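Local coordinates for protein ureidoglycolate hydrolase (Arabidopsis thaliana, PDB 4PXE) that hydrolyses (S)-ureidoglycolate to glyoxylate, ammonium and carbon dioxide as a manganese-dependent homodimer, in the last steps of plant purine breakdown, at residues A[41-54]-A[133-147]. Residues are numbered along the deposited sequence; the frame is centred on the assembly and turned at random. Where two conformers were deposited one is given.
With MN (manganese (II) ion), chain D; GLV (glyoxylic acid), chain E.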
loop_
_atom_site.group_PDB
_atom_site.type_symbol
_atom_site.label_atom_id
_atom_site.label_comp_id
_atom_site.label_asym_id
_atom_site.label_seq_id
_atom_site.Cartn_x
_atom_site.Cartn_y
_atom_site.Cartn_z
ATOM N N VAL A 41 -0.655 -16.646 -5.804
ATOM C CA VAL A 41 0.550 -16.066 -6.359
ATOM C C VAL A 41 1.673 -17.084 -6.503
ATOM O O VAL A 41 1.853 -17.962 -5.648
ATOM C CB VAL A 41 0.999 -14.878 -5.471
ATOM C CG1 VAL A 41 2.261 -14.243 -6.014
ATOM C CG2 VAL A 41 -0.125 -13.855 -5.385
ATOM N N LEU A 42 2.393 -16.963 -7.619
ATOM C CA LEU A 42 3.566 -17.768 -7.940
ATOM C C LEU A 42 4.440 -18.109 -6.734
ATOM O O LEU A 42 4.881 -17.213 -6.017
ATOM C CB LEU A 42 4.406 -17.031 -8.992
ATOM C CG LEU A 42 5.777 -17.592 -9.364
ATOM C CD1 LEU A 42 5.636 -19.008 -9.905
ATOM C CD2 LEU A 42 6.432 -16.699 -10.385
ATOM N N TYR A 43 4.648 -19.416 -6.538
ATOM C CA TYR A 43 5.557 -20.010 -5.542
ATOM C C TYR A 43 5.119 -19.918 -4.076
ATOM O O TYR A 43 5.845 -20.362 -3.189
ATOM C CB TYR A 43 7.001 -19.496 -5.691
ATOM C CG TYR A 43 7.707 -19.807 -6.997
ATOM C CD1 TYR A 43 7.494 -21.004 -7.679
ATOM C CD2 TYR A 43 8.614 -18.903 -7.536
ATOM C CE1 TYR A 43 8.164 -21.275 -8.869
ATOM C CE2 TYR A 43 9.283 -19.155 -8.713
ATOM C CZ TYR A 43 9.065 -20.348 -9.381
ATOM O OH TYR A 43 9.742 -20.575 -10.562
ATOM N N THR A 44 3.950 -19.343 -3.803
ATOM C CA THR A 44 3.415 -19.371 -2.451
ATOM C C THR A 44 2.866 -20.753 -2.111
ATOM O O THR A 44 2.754 -21.623 -2.977
ATOM C CB THR A 44 2.291 -18.351 -2.266
ATOM O OG1 THR A 44 1.215 -18.682 -3.156
ATOM C CG2 THR A 44 2.794 -16.930 -2.564
ATOM N N ASP A 45 2.510 -20.943 -0.843
ATOM C CA ASP A 45 1.931 -22.205 -0.393
ATOM C C ASP A 45 0.653 -22.585 -1.157
ATOM O O ASP A 45 0.466 -23.751 -1.516
ATOM C CB ASP A 45 1.707 -22.210 1.129
ATOM C CG ASP A 45 0.678 -21.192 1.584
ATOM O OD1 ASP A 45 0.498 -20.158 0.904
ATOM O OD2 ASP A 45 0.049 -21.426 2.640
ATOM N N LYS A 46 -0.206 -21.603 -1.422
ATOM C CA LYS A 46 -1.423 -21.855 -2.198
ATOM C C LYS A 46 -1.098 -22.317 -3.621
ATOM O O LYS A 46 -1.763 -23.209 -4.152
ATOM C CB LYS A 46 -2.316 -20.606 -2.237
ATOM C CG LYS A 46 -2.693 -20.045 -0.864
ATOM C CD LYS A 46 -3.266 -21.131 0.035
ATOM C CE LYS A 46 -3.741 -20.554 1.369
ATOM N NZ LYS A 46 -2.638 -19.901 2.115
ATOM N N ASP A 47 -0.086 -21.710 -4.238
ATOM C CA ASP A 47 0.368 -22.126 -5.563
ATOM C C ASP A 47 0.850 -23.573 -5.546
ATOM O O ASP A 47 0.497 -24.365 -6.424
ATOM C CB ASP A 47 1.490 -21.207 -6.062
ATOM C CG ASP A 47 1.955 -21.541 -7.475
ATOM O OD1 ASP A 47 1.113 -21.884 -8.327
ATOM O OD2 ASP A 47 3.170 -21.449 -7.745
ATOM N N VAL A 48 1.648 -23.915 -4.535
ATOM C CA VAL A 48 2.162 -25.272 -4.401
ATOM C C VAL A 48 1.019 -26.296 -4.261
ATOM O O VAL A 48 1.044 -27.352 -4.896
ATOM C CB VAL A 48 3.178 -25.382 -3.229
ATOM C CG1 VAL A 48 3.558 -26.849 -2.978
ATOM C CG2 VAL A 48 4.420 -24.552 -3.523
ATOM N N SER A 49 0.013 -25.971 -3.453
ATOM C CA SER A 49 -1.159 -26.838 -3.302
ATOM C C SER A 49 -1.902 -27.041 -4.625
ATOM O O SER A 49 -2.319 -28.157 -4.956
ATOM C CB SER A 49 -2.115 -26.271 -2.254
ATOM O OG SER A 49 -1.523 -26.304 -0.969
ATOM N N ALA A 50 -2.052 -25.966 -5.387
ATOM C CA ALA A 50 -2.724 -26.040 -6.680
ATOM C C ALA A 50 -1.913 -26.839 -7.706
ATOM O O ALA A 50 -2.487 -27.615 -8.477
ATOM C CB ALA A 50 -3.021 -24.644 -7.201
ATOM N N ARG A 51 -0.588 -26.660 -7.718
ATOM C CA ARG A 51 0.280 -27.470 -8.588
ATOM C C ARG A 51 0.102 -28.958 -8.301
ATOM O O ARG A 51 0.017 -29.770 -9.221
ATOM C CB ARG A 51 1.758 -27.113 -8.375
ATOM C CG ARG A 51 2.168 -25.712 -8.811
ATOM C CD ARG A 51 3.609 -25.405 -8.371
ATOM N NE ARG A 51 3.925 -24.026 -8.720
ATOM C CZ ARG A 51 4.518 -23.648 -9.844
ATOM N NH1 ARG A 51 4.933 -24.547 -10.721
ATOM N NH2 ARG A 51 4.699 -22.360 -10.084
ATOM N N ARG A 52 0.063 -29.302 -7.018
ATOM C CA ARG A 52 -0.071 -30.695 -6.613
ATOM C C ARG A 52 -1.415 -31.267 -7.057
ATOM O O ARG A 52 -1.486 -32.404 -7.520
ATOM C CB ARG A 52 0.127 -30.832 -5.102
ATOM C CG ARG A 52 1.545 -30.474 -4.651
ATOM C CD ARG A 52 1.663 -30.399 -3.138
ATOM N NE ARG A 52 1.243 -31.630 -2.479
ATOM C CZ ARG A 52 2.053 -32.651 -2.210
ATOM N NH1 ARG A 52 3.333 -32.590 -2.551
ATOM N NH2 ARG A 52 1.583 -33.733 -1.604
ATOM N N TYR A 53 -2.470 -30.464 -6.933
ATOM C CA TYR A 53 -3.807 -30.875 -7.342
ATOM C C TYR A 53 -3.820 -31.187 -8.836
ATOM O O TYR A 53 -4.327 -32.224 -9.257
ATOM C CB TYR A 53 -4.809 -29.763 -7.002
ATOM C CG TYR A 53 -6.255 -30.082 -7.309
ATOM C CD1 TYR A 53 -6.775 -29.861 -8.577
ATOM C CD2 TYR A 53 -7.105 -30.577 -6.330
ATOM C CE1 TYR A 53 -8.107 -30.136 -8.865
ATOM C CE2 TYR A 53 -8.438 -30.856 -6.609
ATOM C CZ TYR A 53 -8.927 -30.631 -7.882
ATOM O OH TYR A 53 -10.246 -30.903 -8.168
ATOM N N VAL A 54 -3.228 -30.302 -9.633
ATOM C CA VAL A 54 -3.163 -30.498 -11.077
ATOM C C VAL A 54 -2.293 -31.701 -11.479
ATOM O O VAL A 54 -2.680 -32.501 -12.333
ATOM C CB VAL A 54 -2.681 -29.213 -11.802
ATOM C CG1 VAL A 54 -2.428 -29.495 -13.268
ATOM C CG2 VAL A 54 -3.720 -28.104 -11.652
ATOM N N LEU A 133 1.135 -26.867 -17.938
ATOM C CA LEU A 133 0.760 -25.915 -16.904
ATOM C C LEU A 133 1.907 -24.932 -16.803
ATOM O O LEU A 133 2.967 -25.263 -16.275
ATOM C CB LEU A 133 0.515 -26.618 -15.568
ATOM C CG LEU A 133 0.412 -25.717 -14.332
ATOM C CD1 LEU A 133 -0.603 -24.588 -14.537
ATOM C CD2 LEU A 133 0.051 -26.542 -13.101
ATOM N N PHE A 134 1.722 -23.733 -17.343
ATOM C CA PHE A 134 2.775 -22.726 -17.275
ATOM C C PHE A 134 2.993 -22.318 -15.822
ATOM O O PHE A 134 2.045 -22.255 -15.038
ATOM C CB PHE A 134 2.420 -21.540 -18.166
ATOM C CG PHE A 134 2.356 -21.904 -19.623
ATOM C CD1 PHE A 134 3.505 -21.901 -20.398
ATOM C CD2 PHE A 134 1.162 -22.290 -20.210
ATOM C CE1 PHE A 134 3.462 -22.261 -21.736
ATOM C CE2 PHE A 134 1.111 -22.646 -21.557
ATOM C CZ PHE A 134 2.258 -22.629 -22.318
ATOM N N THR A 135 4.246 -22.089 -15.443
ATOM C CA THR A 135 4.561 -21.918 -14.036
ATOM C C THR A 135 3.888 -20.685 -13.421
ATOM O O THR A 135 3.546 -20.675 -12.243
ATOM C CB THR A 135 6.093 -21.911 -13.789
ATOM O OG1 THR A 135 6.349 -22.207 -12.412
ATOM C CG2 THR A 135 6.731 -20.577 -14.185
ATOM N N SER A 136 3.692 -19.658 -14.244
ATOM C CA SER A 136 2.996 -18.440 -13.847
ATOM C C SER A 136 2.787 -17.620 -15.098
ATOM O O SER A 136 3.682 -17.554 -15.947
ATOM C CB SER A 136 3.834 -17.641 -12.845
ATOM O OG SER A 136 3.401 -16.293 -12.786
ATOM N N GLU A 137 1.620 -16.991 -15.221
ATOM C CA GLU A 137 1.356 -16.104 -16.344
ATOM C C GLU A 137 1.110 -14.674 -15.870
ATOM O O GLU A 137 1.312 -13.717 -16.621
ATOM C CB GLU A 137 0.160 -16.625 -17.157
ATOM C CG GLU A 137 -0.146 -15.833 -18.417
ATOM C CD GLU A 137 -1.157 -14.728 -18.211
ATOM O OE1 GLU A 137 -1.785 -14.642 -17.127
ATOM O OE2 GLU A 137 -1.315 -13.919 -19.155
ATOM N N GLU A 138 0.646 -14.524 -14.631
ATOM C CA GLU A 138 0.316 -13.195 -14.108
ATOM C C GLU A 138 1.555 -12.475 -13.568
ATOM O O GLU A 138 2.462 -13.119 -13.043
ATOM C CB GLU A 138 -0.772 -13.294 -13.038
ATOM C CG GLU A 138 -2.053 -13.942 -13.547
ATOM C CD GLU A 138 -2.918 -13.011 -14.342
ATOM O OE1 GLU A 138 -2.476 -11.922 -14.772
ATOM O OE2 GLU A 138 -4.093 -13.392 -14.522
ATOM N N PRO A 139 1.603 -11.136 -13.705
ATOM C CA PRO A 139 2.806 -10.374 -13.329
ATOM C C PRO A 139 2.863 -10.011 -11.848
ATOM O O PRO A 139 3.735 -9.236 -11.448
ATOM C CB PRO A 139 2.670 -9.097 -14.165
ATOM C CG PRO A 139 1.195 -8.889 -14.262
ATOM C CD PRO A 139 0.627 -10.296 -14.428
ATOM N N THR A 140 1.959 -10.560 -11.045
ATOM C CA THR A 140 1.770 -10.141 -9.649
ATOM C C THR A 140 3.033 -10.097 -8.786
ATOM O O THR A 140 3.290 -9.099 -8.098
ATOM C CB THR A 140 0.752 -11.061 -8.946
ATOM O OG1 THR A 140 -0.426 -11.149 -9.757
ATOM C CG2 THR A 140 0.373 -10.517 -7.562
ATOM N N ARG A 141 3.804 -11.178 -8.794
ATOM C CA ARG A 141 4.883 -11.276 -7.820
ATOM C C ARG A 141 6.136 -10.497 -8.207
ATOM O O ARG A 141 6.661 -9.745 -7.390
ATOM C CB ARG A 141 5.249 -12.732 -7.539
ATOM C CG ARG A 141 6.252 -12.842 -6.401
ATOM C CD ARG A 141 6.277 -14.220 -5.753
ATOM N NE ARG A 141 7.114 -14.168 -4.555
ATOM C CZ ARG A 141 7.256 -15.152 -3.676
ATOM N NH1 ARG A 141 6.634 -16.315 -3.849
ATOM N NH2 ARG A 141 8.040 -14.967 -2.615
ATOM N N PHE A 142 6.612 -10.692 -9.434
ATOM C CA PHE A 142 7.874 -10.095 -9.872
ATOM C C PHE A 142 7.715 -9.004 -10.930
ATOM O O PHE A 142 8.710 -8.454 -11.400
ATOM C CB PHE A 142 8.841 -11.183 -10.365
ATOM C CG PHE A 142 9.154 -12.226 -9.327
ATOM C CD1 PHE A 142 9.958 -11.912 -8.243
ATOM C CD2 PHE A 142 8.644 -13.516 -9.435
ATOM C CE1 PHE A 142 10.247 -12.847 -7.283
ATOM C CE2 PHE A 142 8.928 -14.466 -8.473
ATOM C CZ PHE A 142 9.738 -14.131 -7.391
ATOM N N GLY A 143 6.477 -8.684 -11.307
ATOM C CA GLY A 143 6.243 -7.682 -12.337
ATOM C C GLY A 143 6.431 -8.229 -13.744
ATOM O O GLY A 143 6.371 -7.487 -14.730
ATOM N N ILE A 144 6.660 -9.533 -13.827
ATOM C CA ILE A 144 6.941 -10.212 -15.091
ATOM C C ILE A 144 5.752 -11.093 -15.481
ATOM O O ILE A 144 5.439 -12.056 -14.777
ATOM C CB ILE A 144 8.199 -11.099 -14.962
ATOM C CG1 ILE A 144 9.414 -10.250 -14.568
ATOM C CG2 ILE A 144 8.465 -11.856 -16.264
ATOM C CD1 ILE A 144 10.540 -11.065 -13.957
ATOM N N SER A 145 5.087 -10.753 -16.585
ATOM C CA SER A 145 3.991 -11.587 -17.085
ATOM C C SER A 145 4.582 -12.759 -17.856
ATOM O O SER A 145 5.730 -12.699 -18.306
ATOM C CB SER A 145 3.086 -10.772 -18.007
ATOM O OG SER A 145 3.805 -10.351 -19.159
ATOM N N CYS A 146 3.802 -13.823 -18.003
ATOM C CA CYS A 146 4.206 -14.963 -18.825
ATOM C C CYS A 146 5.615 -15.437 -18.517
ATOM O O CYS A 146 6.394 -15.713 -19.436
ATOM C CB CYS A 146 4.093 -14.612 -20.311
ATOM S SG CYS A 146 2.396 -14.227 -20.841
ATOM N N LEU A 147 5.940 -15.532 -17.234
ATOM C CA LEU A 147 7.315 -15.855 -16.846
ATOM C C LEU A 147 7.745 -17.197 -17.446
ATOM O O LEU A 147 8.829 -17.314 -18.023
ATOM C CB LEU A 147 7.454 -15.847 -15.324
ATOM C CG LEU A 147 8.876 -15.945 -14.762
ATOM C CD1 LEU A 147 8.981 -15.181 -13.444
ATOM C CD2 LEU A 147 9.288 -17.402 -14.574
HETATM MN MN MN D . -5.478 -12.883 -16.098
HETATM C C1 GLV E . -3.198 -11.258 -18.103
HETATM O O1 GLV E . -3.232 -12.311 -19.003
HETATM C C2 GLV E . -3.618 -9.951 -18.677
HETATM O O2 GLV E . -3.973 -9.901 -19.899
HETATM O O3 GLV E . -3.622 -8.917 -17.946
HETATM O O HOH W 1 6.341 -17.562 -1.202
HETATM O O HOH W 2 1.274 -20.626 -10.695
HETATM O O HOH W 3 -4.367 -14.268 -17.296
HETATM O O HOH W 4 -6.230 -12.226 -17.631
#
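Thr-135 OG1 is gripped end-on by the guanidinium of Arg-51: Arg-51 NH2 lies 2.9 Å from Thr-135 OG1, and NH1 makes a longer, more bent bond to the same OG1. The hydroxyl sits at the edge of the guanidinium, near its plane, and is also hydrogen-bonded to Val-70 O. Along the adjoining NE-NH2 edge, Arg-51 holds Asp-47 OD2 with both nitrogens, a salt bridge that fixes the rotation of the guanidinium; NH2 is shared by the two grips. Asp-47 OD2 takes a third bond from Tyr-43 N, while water 2 joins Asp-47 OD1 to Thr-135 O. With an alanine at Arg-51, the buried Asp-47 carboxylate would probably lose its countercharge, and Thr-135 OG1 two of its donors.

Leu-42 fills the centre of the contact. Leu-42 CD2 lies 3.7 Å from Ser-136 CB and meets the ring edge of Phe-142 at CE2. Its CD1 covers one face of the neighbouring Tyr-43 ring. The segment 41-54 enters helix 45-60 through a type II beta turn from Val-41 to Thr-44, with Thr-44 as N-cap. The segment 133-147 runs from the end of strand 129-133 through a loop to the start of helix 147-152, in the M20 catalytic domain. It carries Glu-137, at the glyoxylate, and Glu-138, whose OE2 binds manganese at 2.2 Å with Asp-103 and His-402, and whose OE1 is hydrogen-bonded to Asn-294 of the second subunit.

Arg-141 closes the other end. Arg-141 CG is anti to the backbone N (chi1 -173°), and the chain runs extended past Val-41, whose CG1 is 3.7 Å from Arg-141 CB. This brings Arg-141 NH1 to Leu-42 O at 2.9 Å, nearly straight at 165° and in the carbonyl plane. NH1 also donates to water 1, and NE forms a salt bridge with Asp-168.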